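Local coordinates for malyl-CoA lyase/beta-methylmalyl-CoA lyase (Methylobacterium extorquens, PDB 5UGR), which belongs to the HpcH/HpaI aldolase/citrate lyase family of TIM-barrel enzymes and carries a magnesium ion held by acidic side chains, at residues A[11-16]-A[35-40]; A[57-62]-A[90-95]; A[133-138]-A[153-158]; A[180-185]-A[200-205]. One frame throughout, in Å; residues are numbered along the deposited sequence. Where two conformers were deposited one is given.

Interaction 1: A[11-16]-A[35-40]; sequences PRLHRS and KADVIF
Asp37 OD2 is gripped twice by Arg15, once through the backbone and once through the side chain. The backbone N of Arg15 reaches Asp37 OD2 at 2.9 Å on its anti lone pair. Arg15 NE, 2.8 Å from Asp37 OD2, takes the syn lone pair, with an N-H...O angle of 166°. Guanidinium and carboxylate lie nearly coplanar, 14° apart, because the arginine chain bends at chi3 (-58°) and brings the NE edge round to the acid. The two bonds to OD2 would probably favour the ionised acid; the position of Asp37 OD1, which pairs with Arg15 NH2 and Lys324, is less certain. Leu13 lies against the same carboxylate, its CG 3.4 Å from Asp37 OD2.

These bonds tie the loop before strand 16-21 to the entry of strand 38-42, the first two neighbouring parallel strands of the TIM barrel. Backbone pairing between them begins with Val38 N donating to Ser16 O at 3.0 Å. Just before it, Asp37 N donates to Ser16 OG at 2.9 Å, and that hydroxyl is also hydrogen-bonded to Asn265. On the other flank Val38 CG2 sits over one face of the His14 imidazole, 3.7 Å from the ring centroid, a CH-pi contact; the nitrogens of that ring bond to Glu17 and Arg223. A water donates to both Leu13 O and Asp37 O, bridging the two backbones.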
loop_
_atom_site.group_PDB
_atom_site.type_symbol
_atom_site.label_atom_id
_atom_site.label_comp_id
_atom_site.label_asym_id
_atom_site.label_seq_id
_atom_site.Cartn_x
_atom_site.Cartn_y
_atom_site.Cartn_z
ATOM N N PRO A 11 8.798 -25.146 14.974
ATOM C CA PRO A 11 7.840 -26.256 14.744
ATOM C C PRO A 11 7.376 -27.063 15.992
ATOM O O PRO A 11 7.834 -28.191 16.188
ATOM C CB PRO A 11 8.596 -27.163 13.759
ATOM C CG PRO A 11 10.042 -26.958 14.092
ATOM C CD PRO A 11 10.177 -25.546 14.647
ATOM N N ARG A 12 6.402 -26.566 16.723
ATOM C CA ARG A 12 5.907 -27.200 17.967
ATOM C C ARG A 12 4.739 -28.092 17.665
ATOM O O ARG A 12 3.942 -27.823 16.749
ATOM C CB ARG A 12 5.445 -26.158 18.964
ATOM C CG ARG A 12 6.450 -25.044 19.249
ATOM C CD ARG A 12 6.003 -24.109 20.354
ATOM N NE ARG A 12 6.779 -22.878 20.388
ATOM C CZ ARG A 12 7.625 -22.506 21.343
ATOM N NH1 ARG A 12 8.001 -23.326 22.353
ATOM N NH2 ARG A 12 8.144 -21.317 21.261
ATOM N N LEU A 13 4.579 -29.114 18.526
ATOM C CA LEU A 13 3.409 -29.978 18.527
ATOM C C LEU A 13 2.271 -29.233 19.213
ATOM O O LEU A 13 2.438 -28.670 20.277
ATOM C CB LEU A 13 3.721 -31.287 19.260
ATOM C CG LEU A 13 2.590 -32.276 19.313
ATOM C CD1 LEU A 13 2.271 -32.865 17.968
ATOM C CD2 LEU A 13 2.983 -33.433 20.225
ATOM N N HIS A 14 1.138 -29.133 18.543
ATOM C CA HIS A 14 0.062 -28.239 18.949
ATOM C C HIS A 14 -1.318 -28.834 18.620
ATOM O O HIS A 14 -2.177 -28.182 18.025
ATOM C CB HIS A 14 0.303 -26.910 18.229
ATOM C CG HIS A 14 -0.431 -25.755 18.779
ATOM N ND1 HIS A 14 0.011 -24.457 18.594
ATOM C CD2 HIS A 14 -1.563 -25.667 19.500
ATOM C CE1 HIS A 14 -0.809 -23.633 19.206
ATOM N NE2 HIS A 14 -1.782 -24.342 19.738
ATOM N N ARG A 15 -1.540 -30.083 18.993
ATOM C CA ARG A 15 -2.830 -30.737 18.738
ATOM C C ARG A 15 -3.969 -30.236 19.630
ATOM O O ARG A 15 -5.131 -30.144 19.214
ATOM C CB ARG A 15 -2.687 -32.253 18.897
ATOM C CG ARG A 15 -1.675 -32.915 17.996
ATOM C CD ARG A 15 -1.343 -34.302 18.452
ATOM N NE ARG A 15 -0.830 -34.323 19.803
ATOM C CZ ARG A 15 -0.748 -35.415 20.560
ATOM N NH1 ARG A 15 -1.119 -36.612 20.110
ATOM N NH2 ARG A 15 -0.273 -35.326 21.779
ATOM N N SER A 16 -3.618 -29.995 20.889
ATOM C CA SER A 16 -4.534 -29.628 21.944
ATOM C C SER A 16 -4.019 -28.410 22.657
ATOM O O SER A 16 -2.817 -28.314 22.981
ATOM C CB SER A 16 -4.706 -30.801 22.930
ATOM O OG SER A 16 -3.467 -31.283 23.413
ATOM N N LYS A 35 -2.609 -34.119 29.688
ATOM C CA LYS A 35 -2.083 -34.529 28.395
ATOM C C LYS A 35 -2.154 -33.466 27.293
ATOM O O LYS A 35 -1.883 -33.752 26.123
ATOM C CB LYS A 35 -2.750 -35.822 27.953
ATOM C CG LYS A 35 -2.427 -37.021 28.861
ATOM C CD LYS A 35 -3.168 -38.239 28.382
ATOM C CE LYS A 35 -2.959 -39.371 29.392
ATOM N NZ LYS A 35 -3.609 -40.610 28.869
ATOM N N ALA A 36 -2.430 -32.234 27.658
ATOM C CA ALA A 36 -2.463 -31.144 26.660
ATOM C C ALA A 36 -1.078 -30.888 26.137
ATOM O O ALA A 36 -0.093 -30.923 26.881
ATOM C CB ALA A 36 -2.976 -29.886 27.300
ATOM N N ASP A 37 -1.004 -30.560 24.844
ATOM C CA ASP A 37 0.283 -30.166 24.230
ATOM C C ASP A 37 0.692 -28.767 24.626
ATOM O O ASP A 37 1.875 -28.467 24.804
ATOM C CB ASP A 37 0.200 -30.242 22.721
ATOM C CG ASP A 37 0.047 -31.684 22.155
ATOM O OD1 ASP A 37 0.441 -32.651 22.849
ATOM O OD2 ASP A 37 -0.380 -31.804 20.975
ATOM N N VAL A 38 -0.298 -27.881 24.624
ATOM C CA VAL A 38 -0.098 -26.455 24.864
ATOM C C VAL A 38 -1.097 -26.060 25.946
ATOM O O VAL A 38 -2.241 -26.493 25.903
ATOM C CB VAL A 38 -0.429 -25.634 23.565
ATOM C CG1 VAL A 38 -0.302 -24.144 23.801
ATOM C CG2 VAL A 38 0.465 -26.048 22.395
ATOM N N ILE A 39 -0.662 -25.249 26.901
ATOM C CA ILE A 39 -1.562 -24.696 27.909
ATOM C C ILE A 39 -1.427 -23.194 27.910
ATOM O O ILE A 39 -0.299 -22.682 27.911
ATOM C CB ILE A 39 -1.243 -25.232 29.359
ATOM C CG1 ILE A 39 -1.560 -26.730 29.404
ATOM C CG2 ILE A 39 -2.078 -24.452 30.401
ATOM C CD1 ILE A 39 -1.244 -27.395 30.744
ATOM N N PHE A 40 -2.558 -22.483 27.912
ATOM C CA PHE A 40 -2.493 -21.074 28.246
ATOM C C PHE A 40 -3.156 -20.796 29.560
ATOM O O PHE A 40 -4.245 -21.296 29.844
ATOM C CB PHE A 40 -2.983 -20.117 27.117
ATOM C CG PHE A 40 -4.465 -20.041 26.884
ATOM C CD1 PHE A 40 -5.286 -19.251 27.660
ATOM C CD2 PHE A 40 -5.013 -20.617 25.741
ATOM C CE1 PHE A 40 -6.629 -19.111 27.351
ATOM C CE2 PHE A 40 -6.335 -20.470 25.413
ATOM C CZ PHE A 40 -7.156 -19.684 26.239
HETATM O O HOH W 1 3.871 -28.337 22.554
#

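Interaction 2: A[57-62]-A[90-95]; sequences KNIIQA and VDIVEA
Ile60 and Ile92 meet obliquely, the CG1 branch of each laid against the other with the two CG1 atoms 3.8 Å apart. They sit where the backbones of the two helices come nearest, with 5.9 Å between the CA atoms of Ile60 and Ile92. Ile60 reaches helix 85-95 with both branches: CG1 meets Ile92 and its terminal CD1 runs on to the backbone of Asp91, 3.8 Å from Asp91 O, while CG2 points to Ala95, 4.0 Å from its CB. With CG1 anti to the carbonyl carbon (chi1 -73°), the CD1 arm turns toward the N-terminal side of its partner, and CG2 is left to meet the residue one turn later. Ile92 in turn sends CD1 to Ile59, whose CG2 lies 4.0 Å away, again obliquely.

The helices run almost parallel, their short axes 13° apart and 9.9 Å at closest approach, as expected of successive outer helices of a TIM barrel. Leu43 touches both Ile59 and Ile92, while Met28 of helix 25-32 flanks Ile59. Asp91 joins with its CB, 4.0 Å from Ile60 CD1, and directs its carboxylate to a salt bridge with Arg87.

Because the side chains meet through methyl and methylene groups, the interface probably rests mainly on dispersion and on burying apolar surface, its fit depending on shape more than on polar direction.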
loop_
_atom_site.group_PDB
_atom_site.type_symbol
_atom_site.label_atom_id
_atom_site.label_comp_id
_atom_site.label_asym_id
_atom_site.label_seq_id
_atom_site.Cartn_x
_atom_site.Cartn_y
_atom_site.Cartn_z
ATOM N N LYS A 57 -0.668 -12.692 39.935
ATOM C CA LYS A 57 0.196 -13.286 40.956
ATOM C C LYS A 57 0.151 -14.819 41.006
ATOM O O LYS A 57 1.183 -15.479 41.105
ATOM C CB LYS A 57 -0.193 -12.688 42.320
ATOM C CG LYS A 57 0.097 -11.207 42.461
ATOM C CD LYS A 57 -0.391 -10.750 43.845
ATOM C CE LYS A 57 -0.280 -9.245 43.959
ATOM N NZ LYS A 57 -0.968 -8.731 45.173
ATOM N N ASN A 58 -1.045 -15.360 40.870
ATOM C CA ASN A 58 -1.253 -16.809 40.840
ATOM C C ASN A 58 -0.470 -17.435 39.713
ATOM O O ASN A 58 0.191 -18.491 39.890
ATOM C CB ASN A 58 -2.715 -17.192 40.695
ATOM C CG ASN A 58 -3.595 -16.768 41.877
ATOM O OD1 ASN A 58 -3.118 -16.502 43.002
ATOM N ND2 ASN A 58 -4.887 -16.752 41.634
ATOM N N ILE A 59 -0.530 -16.785 38.534
ATOM C CA ILE A 59 0.193 -17.337 37.402
ATOM C C ILE A 59 1.724 -17.317 37.522
ATOM O O ILE A 59 2.421 -18.242 37.137
ATOM C CB ILE A 59 -0.299 -16.594 36.092
ATOM C CG1 ILE A 59 -1.707 -17.109 35.758
ATOM C CG2 ILE A 59 0.667 -16.838 34.927
ATOM C CD1 ILE A 59 -2.430 -16.361 34.641
ATOM N N ILE A 60 2.244 -16.262 38.126
ATOM C CA ILE A 60 3.658 -16.202 38.379
ATOM C C ILE A 60 4.073 -17.393 39.271
ATOM O O ILE A 60 5.052 -18.098 38.997
ATOM C CB ILE A 60 4.038 -14.855 39.022
ATOM C CG1 ILE A 60 3.971 -13.732 37.955
ATOM C CG2 ILE A 60 5.442 -14.939 39.600
ATOM C CD1 ILE A 60 4.108 -12.325 38.493
ATOM N N GLN A 61 3.297 -17.613 40.321
ATOM C CA GLN A 61 3.590 -18.718 41.258
ATOM C C GLN A 61 3.481 -20.060 40.510
ATOM O O GLN A 61 4.387 -20.930 40.612
ATOM C CB GLN A 61 2.653 -18.648 42.503
ATOM C CG GLN A 61 2.627 -19.958 43.291
ATOM C CD GLN A 61 1.951 -19.869 44.634
ATOM O OE1 GLN A 61 2.543 -20.235 45.615
ATOM N NE2 GLN A 61 0.694 -19.407 44.680
ATOM N N ALA A 62 2.411 -20.201 39.679
ATOM C CA ALA A 62 2.203 -21.471 38.997
ATOM C C ALA A 62 3.333 -21.745 37.973
ATOM O O ALA A 62 3.861 -22.879 37.913
ATOM C CB ALA A 62 0.850 -21.481 38.292
ATOM N N VAL A 90 4.884 -7.251 31.696
ATOM C CA VAL A 90 6.069 -6.872 32.505
ATOM C C VAL A 90 6.250 -7.852 33.677
ATOM O O VAL A 90 7.315 -8.438 33.837
ATOM C CB VAL A 90 5.953 -5.415 33.029
ATOM C CG1 VAL A 90 7.032 -5.140 34.093
ATOM C CG2 VAL A 90 6.116 -4.435 31.872
ATOM N N ASP A 91 5.206 -8.042 34.478
ATOM C CA ASP A 91 5.404 -8.820 35.722
ATOM C C ASP A 91 5.733 -10.286 35.418
ATOM O O ASP A 91 6.619 -10.880 36.025
ATOM C CB ASP A 91 4.207 -8.740 36.642
ATOM C CG ASP A 91 3.999 -7.391 37.237
ATOM O OD1 ASP A 91 4.811 -6.476 37.018
ATOM O OD2 ASP A 91 3.058 -7.292 38.069
ATOM N N ILE A 92 5.026 -10.875 34.463
ATOM C CA ILE A 92 5.214 -12.298 34.190
ATOM C C ILE A 92 6.472 -12.548 33.408
ATOM O O ILE A 92 7.216 -13.503 33.745
ATOM C CB ILE A 92 3.972 -12.953 33.559
ATOM C CG1 ILE A 92 2.771 -12.779 34.468
ATOM C CG2 ILE A 92 4.222 -14.408 33.200
ATOM C CD1 ILE A 92 1.385 -13.023 33.870
ATOM N N VAL A 93 6.756 -11.737 32.361
ATOM C CA VAL A 93 7.951 -12.014 31.609
ATOM C C VAL A 93 9.193 -11.758 32.494
ATOM O O VAL A 93 10.176 -12.540 32.439
ATOM C CB VAL A 93 8.016 -11.267 30.253
ATOM C CG1 VAL A 93 9.301 -11.542 29.504
ATOM C CG2 VAL A 93 6.810 -11.640 29.382
ATOM N N GLU A 94 9.150 -10.747 33.345
ATOM C CA GLU A 94 10.305 -10.509 34.239
ATOM C C GLU A 94 10.551 -11.687 35.159
ATOM O O GLU A 94 11.702 -12.054 35.371
ATOM C CB GLU A 94 10.116 -9.218 35.043
ATOM C CG GLU A 94 10.401 -7.943 34.269
ATOM C CD GLU A 94 10.302 -6.678 35.110
ATOM O OE1 GLU A 94 9.937 -6.735 36.308
ATOM O OE2 GLU A 94 10.650 -5.607 34.547
ATOM N N ALA A 95 9.461 -12.263 35.697
ATOM C CA ALA A 95 9.556 -13.243 36.802
ATOM C C ALA A 95 9.653 -14.693 36.394
ATOM O O ALA A 95 9.995 -15.522 37.236
ATOM C CB ALA A 95 8.405 -13.053 37.758
#

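Interaction 3: A[133-138]-A[153-158]; sequences IGFEVL and TSSKRL
Two adjacent parallel strands of the TIM barrel, 134-139 and 158-163, come together here, the second being entered through a type I turn from Ser155 to Leu158. Phe135 N donates to Arg157 O at 2.9 Å, nearly straight at 169°, and a parallel beta bridge pairs Phe135 with Leu158. Within the turn, Ser155 OG accepts from Arg157 N at 3.0 Å, an ST turn; Asp117 is a further partner of this hydroxyl.

Arg157 stretches back along the start of the other strand. Its chain is extended from CG to NE, which carries CD over one face of the Phe135 ring, 3.8 Å from the centroid in a CH-pi contact, and takes NH1 to Ile133 O at 2.8 Å. That bond lies in the carbonyl plane on a lone pair, and also in the guanidinium plane. NE and NH2 form salt bridges with Asp117 and Glu124 of helix 110-127, which restrain the group and probably balance its charge; NH2 also bonds to Thr121. Beyond the ring, the Leu158 and Val137 side chains cross at about a right angle, with Leu158 CD1 3.7 Å from Val137 CG1. Such strand pairing, with apolar side chains turned outward to the surrounding helices, is typical of a beta/alpha barrel wall.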
loop_
_atom_site.group_PDB
_atom_site.type_symbol
_atom_site.label_atom_id
_atom_site.label_comp_id
_atom_site.label_asym_id
_atom_site.label_seq_id
_atom_site.Cartn_x
_atom_site.Cartn_y
_atom_site.Cartn_z
ATOM N N ILE A 133 10.642 -15.739 23.621
ATOM C CA ILE A 133 9.190 -16.026 23.652
ATOM C C ILE A 133 8.609 -15.978 22.231
ATOM O O ILE A 133 8.972 -15.115 21.417
ATOM C CB ILE A 133 8.495 -15.004 24.574
ATOM C CG1 ILE A 133 8.700 -15.416 26.039
ATOM C CG2 ILE A 133 7.019 -14.762 24.231
ATOM C CD1 ILE A 133 8.370 -14.287 27.010
ATOM N N GLY A 134 7.688 -16.895 21.950
ATOM C CA GLY A 134 6.921 -16.869 20.701
ATOM C C GLY A 134 5.550 -16.277 20.943
ATOM O O GLY A 134 5.060 -16.283 22.055
ATOM N N PHE A 135 4.891 -15.902 19.854
ATOM C CA PHE A 135 3.551 -15.354 19.909
ATOM C C PHE A 135 2.523 -16.266 19.214
ATOM O O PHE A 135 2.767 -16.849 18.110
ATOM C CB PHE A 135 3.447 -13.983 19.265
ATOM C CG PHE A 135 4.197 -12.859 19.946
ATOM C CD1 PHE A 135 4.564 -12.897 21.292
ATOM C CD2 PHE A 135 4.423 -11.692 19.269
ATOM C CE1 PHE A 135 5.162 -11.812 21.895
ATOM C CE2 PHE A 135 5.012 -10.594 19.890
ATOM C CZ PHE A 135 5.401 -10.668 21.223
ATOM N N GLU A 136 1.340 -16.300 19.795
ATOM C CA GLU A 136 0.135 -16.797 19.134
ATOM C C GLU A 136 -0.830 -15.599 19.147
ATOM O O GLU A 136 -0.888 -14.839 20.103
ATOM C CB GLU A 136 -0.491 -17.970 19.897
ATOM C CG GLU A 136 -1.771 -18.538 19.298
ATOM C CD GLU A 136 -2.265 -19.759 20.139
ATOM O OE1 GLU A 136 -1.418 -20.677 20.365
ATOM O OE2 GLU A 136 -3.468 -19.730 20.573
ATOM N N VAL A 137 -1.585 -15.431 18.058
ATOM C CA VAL A 137 -2.612 -14.395 17.989
ATOM C C VAL A 137 -3.977 -15.000 17.897
ATOM O O VAL A 137 -4.195 -15.982 17.204
ATOM C CB VAL A 137 -2.354 -13.415 16.843
ATOM C CG1 VAL A 137 -1.097 -12.605 17.052
ATOM C CG2 VAL A 137 -2.429 -14.059 15.560
ATOM N N LEU A 138 -4.909 -14.393 18.597
ATOM C CA LEU A 138 -6.322 -14.722 18.468
ATOM C C LEU A 138 -6.973 -13.842 17.415
ATOM O O LEU A 138 -6.906 -12.582 17.509
ATOM C CB LEU A 138 -7.026 -14.534 19.810
ATOM C CG LEU A 138 -7.359 -15.807 20.551
ATOM C CD1 LEU A 138 -7.449 -15.585 22.044
ATOM C CD2 LEU A 138 -8.607 -16.441 20.004
ATOM N N THR A 153 2.186 -11.644 8.940
ATOM C CA THR A 153 3.556 -11.251 8.724
ATOM C C THR A 153 4.067 -10.179 9.687
ATOM O O THR A 153 5.047 -9.479 9.402
ATOM C CB THR A 153 3.846 -10.877 7.270
ATOM O OG1 THR A 153 3.076 -9.738 6.916
ATOM C CG2 THR A 153 3.574 -12.061 6.318
ATOM N N SER A 154 3.427 -10.080 10.851
ATOM C CA SER A 154 3.683 -8.935 11.726
ATOM C C SER A 154 4.808 -9.075 12.733
ATOM O O SER A 154 5.132 -8.058 13.364
ATOM C CB SER A 154 2.396 -8.621 12.484
ATOM O OG SER A 154 1.959 -9.678 13.311
ATOM N N SER A 155 5.384 -10.267 12.887
ATOM C CA SER A 155 6.484 -10.424 13.867
ATOM C C SER A 155 7.228 -11.714 13.599
ATOM O O SER A 155 6.607 -12.749 13.374
ATOM C CB SER A 155 5.946 -10.485 15.283
ATOM O OG SER A 155 6.960 -10.794 16.239
ATOM N N LYS A 156 8.548 -11.662 13.757
ATOM C CA LYS A 156 9.365 -12.877 13.683
ATOM C C LYS A 156 9.055 -13.865 14.803
ATOM O O LYS A 156 9.369 -15.067 14.681
ATOM C CB LYS A 156 10.848 -12.499 13.694
ATOM C CG LYS A 156 11.293 -11.869 12.380
ATOM C CD LYS A 156 12.818 -11.630 12.351
ATOM C CE LYS A 156 13.317 -10.562 13.311
ATOM N NZ LYS A 156 12.742 -9.182 13.058
ATOM N N ARG A 157 8.416 -13.370 15.880
ATOM C CA ARG A 157 7.957 -14.242 16.954
ATOM C C ARG A 157 6.713 -14.994 16.675
ATOM O O ARG A 157 6.384 -15.921 17.407
ATOM C CB ARG A 157 7.751 -13.485 18.260
ATOM C CG ARG A 157 8.942 -12.719 18.803
ATOM C CD ARG A 157 8.581 -12.000 20.091
ATOM N NE ARG A 157 9.655 -11.205 20.613
ATOM C CZ ARG A 157 10.586 -11.617 21.475
ATOM N NH1 ARG A 157 10.570 -12.844 21.979
ATOM N NH2 ARG A 157 11.522 -10.752 21.847
ATOM N N LEU A 158 5.939 -14.560 15.663
ATOM C CA LEU A 158 4.634 -15.136 15.455
ATOM C C LEU A 158 4.744 -16.565 14.949
ATOM O O LEU A 158 5.465 -16.855 13.984
ATOM C CB LEU A 158 3.819 -14.272 14.470
ATOM C CG LEU A 158 2.347 -14.634 14.302
ATOM C CD1 LEU A 158 1.616 -14.591 15.626
ATOM C CD2 LEU A 158 1.697 -13.640 13.321
#

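Interaction 4: A[180-185]-A[200-205]; sequences GGVNAD and THWQDP
CH-pi contact is made at Trp202, where Ala184 CA and N lie over one face of the indole. Ala184 CA stands 3.4 Å from the centroid of the six-membered ring, only 12° off the normal. Ala184 N rides over the same face, 3.4 Å from Trp202 CZ3, and the methyl group extends the cover, with Ala184 CB 3.5 Å from Trp202 CZ2.

Apolar contacts continue from the ring. Val182 meets the indole at its edge, crossing it at about a right angle, with Val182 CG2 3.8 Å from Trp202 CZ3. This methyl sits between the backbone N and the carbonyl carbon (chi1 -65° for CG1), which leaves CG1 to turn to Pro205, whose CD is 4.3 Å from Val182 CG1. The proline ring also touches the backbone, its CG 4.0 Å from Gly181 O, an oxygen that accepts from Trp206.

Among polar links, a water accepts from Asn183 N at 3.0 Å and lies within hydrogen-bonding reach of Gln203 O, joining the segments. Gln203 NE2 bonds both to His201 O and to Trp202 O of a fourth subunit.

A neighbouring subunit, the third, adjoins the contact: the backbone of Trp202 bonds to its His201 and Gln203, and Val182 packs on its Leu189. The contact lies at the base of the antiparallel hairpin of strands 187-189 and 200-202, a subunit-contacting excursion from the TIM barrel.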
loop_
_atom_site.group_PDB
_atom_site.type_symbol
_atom_site.label_atom_id
_atom_site.label_comp_id
_atom_site.label_asym_id
_atom_site.label_seq_id
_atom_site.Cartn_x
_atom_site.Cartn_y
_atom_site.Cartn_z
ATOM N N GLY A 180 -19.255 -22.017 19.514
ATOM C CA GLY A 180 -19.077 -22.877 18.399
ATOM C C GLY A 180 -20.419 -23.571 18.072
ATOM O O GLY A 180 -21.553 -23.213 18.524
ATOM N N GLY A 181 -20.256 -24.589 17.281
ATOM C CA GLY A 181 -21.351 -25.390 16.786
ATOM C C GLY A 181 -22.001 -24.868 15.521
ATOM O O GLY A 181 -21.514 -23.946 14.906
ATOM N N VAL A 182 -23.102 -25.496 15.179
ATOM C CA VAL A 182 -23.813 -25.280 13.939
ATOM C C VAL A 182 -25.233 -24.684 14.226
ATOM O O VAL A 182 -25.589 -24.371 15.391
ATOM C CB VAL A 182 -23.794 -26.544 13.085
ATOM C CG1 VAL A 182 -22.355 -26.839 12.663
ATOM C CG2 VAL A 182 -24.416 -27.686 13.839
ATOM N N ASN A 183 -25.981 -24.455 13.167
ATOM C CA ASN A 183 -27.216 -23.692 13.283
ATOM C C ASN A 183 -28.218 -24.142 12.240
ATOM O O ASN A 183 -27.909 -24.068 11.026
ATOM C CB ASN A 183 -26.851 -22.209 13.073
ATOM C CG ASN A 183 -27.964 -21.238 13.392
ATOM O OD1 ASN A 183 -27.711 -20.069 13.856
ATOM N ND2 ASN A 183 -29.146 -21.647 13.217
ATOM N N ALA A 184 -29.359 -24.663 12.650
ATOM C CA ALA A 184 -30.383 -25.114 11.695
ATOM C C ALA A 184 -30.784 -24.064 10.650
ATOM O O ALA A 184 -31.227 -24.419 9.573
ATOM C CB ALA A 184 -31.634 -25.535 12.436
ATOM N N ASP A 185 -30.687 -22.787 11.025
ATOM C CA ASP A 185 -30.992 -21.689 10.100
ATOM C C ASP A 185 -29.887 -21.444 9.089
ATOM O O ASP A 185 -30.152 -20.814 8.049
ATOM C CB ASP A 185 -31.272 -20.379 10.817
ATOM C CG ASP A 185 -32.618 -20.354 11.546
ATOM O OD1 ASP A 185 -33.574 -21.101 11.241
ATOM O OD2 ASP A 185 -32.727 -19.499 12.424
ATOM N N THR A 200 -33.566 -29.724 3.553
ATOM C CA THR A 200 -32.797 -28.680 4.236
ATOM C C THR A 200 -31.396 -29.255 4.453
ATOM O O THR A 200 -31.211 -30.182 5.265
ATOM C CB THR A 200 -33.479 -28.253 5.538
ATOM O OG1 THR A 200 -34.756 -27.655 5.226
ATOM C CG2 THR A 200 -32.615 -27.277 6.325
ATOM N N HIS A 201 -30.421 -28.646 3.789
ATOM C CA HIS A 201 -29.020 -29.059 3.888
ATOM C C HIS A 201 -28.214 -28.016 4.660
ATOM O O HIS A 201 -28.138 -26.840 4.280
ATOM C CB HIS A 201 -28.420 -29.326 2.524
ATOM C CG HIS A 201 -29.034 -30.522 1.858
ATOM N ND1 HIS A 201 -28.868 -30.789 0.531
ATOM C CD2 HIS A 201 -29.756 -31.554 2.358
ATOM C CE1 HIS A 201 -29.499 -31.900 0.217
ATOM N NE2 HIS A 201 -30.039 -32.390 1.310
ATOM N N TRP A 202 -27.681 -28.439 5.792
ATOM C CA TRP A 202 -26.996 -27.522 6.684
ATOM C C TRP A 202 -25.644 -27.134 6.128
ATOM O O TRP A 202 -24.974 -27.941 5.460
ATOM C CB TRP A 202 -26.873 -28.082 8.098
ATOM C CG TRP A 202 -28.164 -28.314 8.832
ATOM C CD1 TRP A 202 -29.336 -28.802 8.333
ATOM C CD2 TRP A 202 -28.352 -28.186 10.242
ATOM N NE1 TRP A 202 -30.239 -28.995 9.353
ATOM C CE2 TRP A 202 -29.660 -28.629 10.541
ATOM C CE3 TRP A 202 -27.537 -27.758 11.281
ATOM C CZ2 TRP A 202 -30.166 -28.613 11.841
ATOM C CZ3 TRP A 202 -28.049 -27.757 12.576
ATOM C CH2 TRP A 202 -29.340 -28.175 12.834
ATOM N N GLN A 203 -25.283 -25.883 6.346
ATOM C CA GLN A 203 -24.009 -25.331 5.908
ATOM C C GLN A 203 -23.130 -25.028 7.105
ATOM O O GLN A 203 -23.563 -25.137 8.259
ATOM C CB GLN A 203 -24.227 -24.056 5.064
ATOM C CG GLN A 203 -25.219 -24.221 3.937
ATOM C CD GLN A 203 -24.851 -25.199 2.921
ATOM O OE1 GLN A 203 -23.765 -25.148 2.340
ATOM N NE2 GLN A 203 -25.821 -26.193 2.678
ATOM N N ASP A 204 -21.891 -24.616 6.827
ATOM C CA ASP A 204 -20.895 -24.401 7.888
ATOM C C ASP A 204 -20.770 -22.904 8.133
ATOM O O ASP A 204 -20.151 -22.206 7.344
ATOM C CB ASP A 204 -19.568 -25.004 7.449
ATOM C CG ASP A 204 -18.460 -24.867 8.467
ATOM O OD1 ASP A 204 -18.627 -24.167 9.474
ATOM O OD2 ASP A 204 -17.395 -25.477 8.210
ATOM N N PRO A 205 -21.257 -22.408 9.294
ATOM C CA PRO A 205 -21.225 -20.965 9.545
ATOM C C PRO A 205 -19.827 -20.394 9.699
ATOM O O PRO A 205 -19.652 -19.178 9.617
ATOM C CB PRO A 205 -21.995 -20.794 10.849
ATOM C CG PRO A 205 -22.099 -22.119 11.411
ATOM C CD PRO A 205 -21.830 -23.165 10.400
HETATM O O HOH W 2 -25.324 -25.079 10.299
#

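Overall arrangement
Interactions 1 and 3 both belong to the wall of the parallel barrel, their centres about 16 Å apart, and they touch where His14 CE1 lies 3.2 Å from Glu136 OE1. Interaction 2 is in the outer helical layer, about 20 Å between centres from interaction 3, yet joined to it by Val93 CG1 packing on Ile133 CD1 at 3.8 Å. Helix 52-65 follows strand 38-42 in the chain, so interactions 1 and 2 are successive. Interaction 4 lies at a subunit interface, about 42 Å between centres from interaction 2, which also adjoins another subunit. A magnesium ion lies about 11 Å from the Glu136 side chain of interaction 3, consistent with the site formed by Asp45, Glu140 and Asp167.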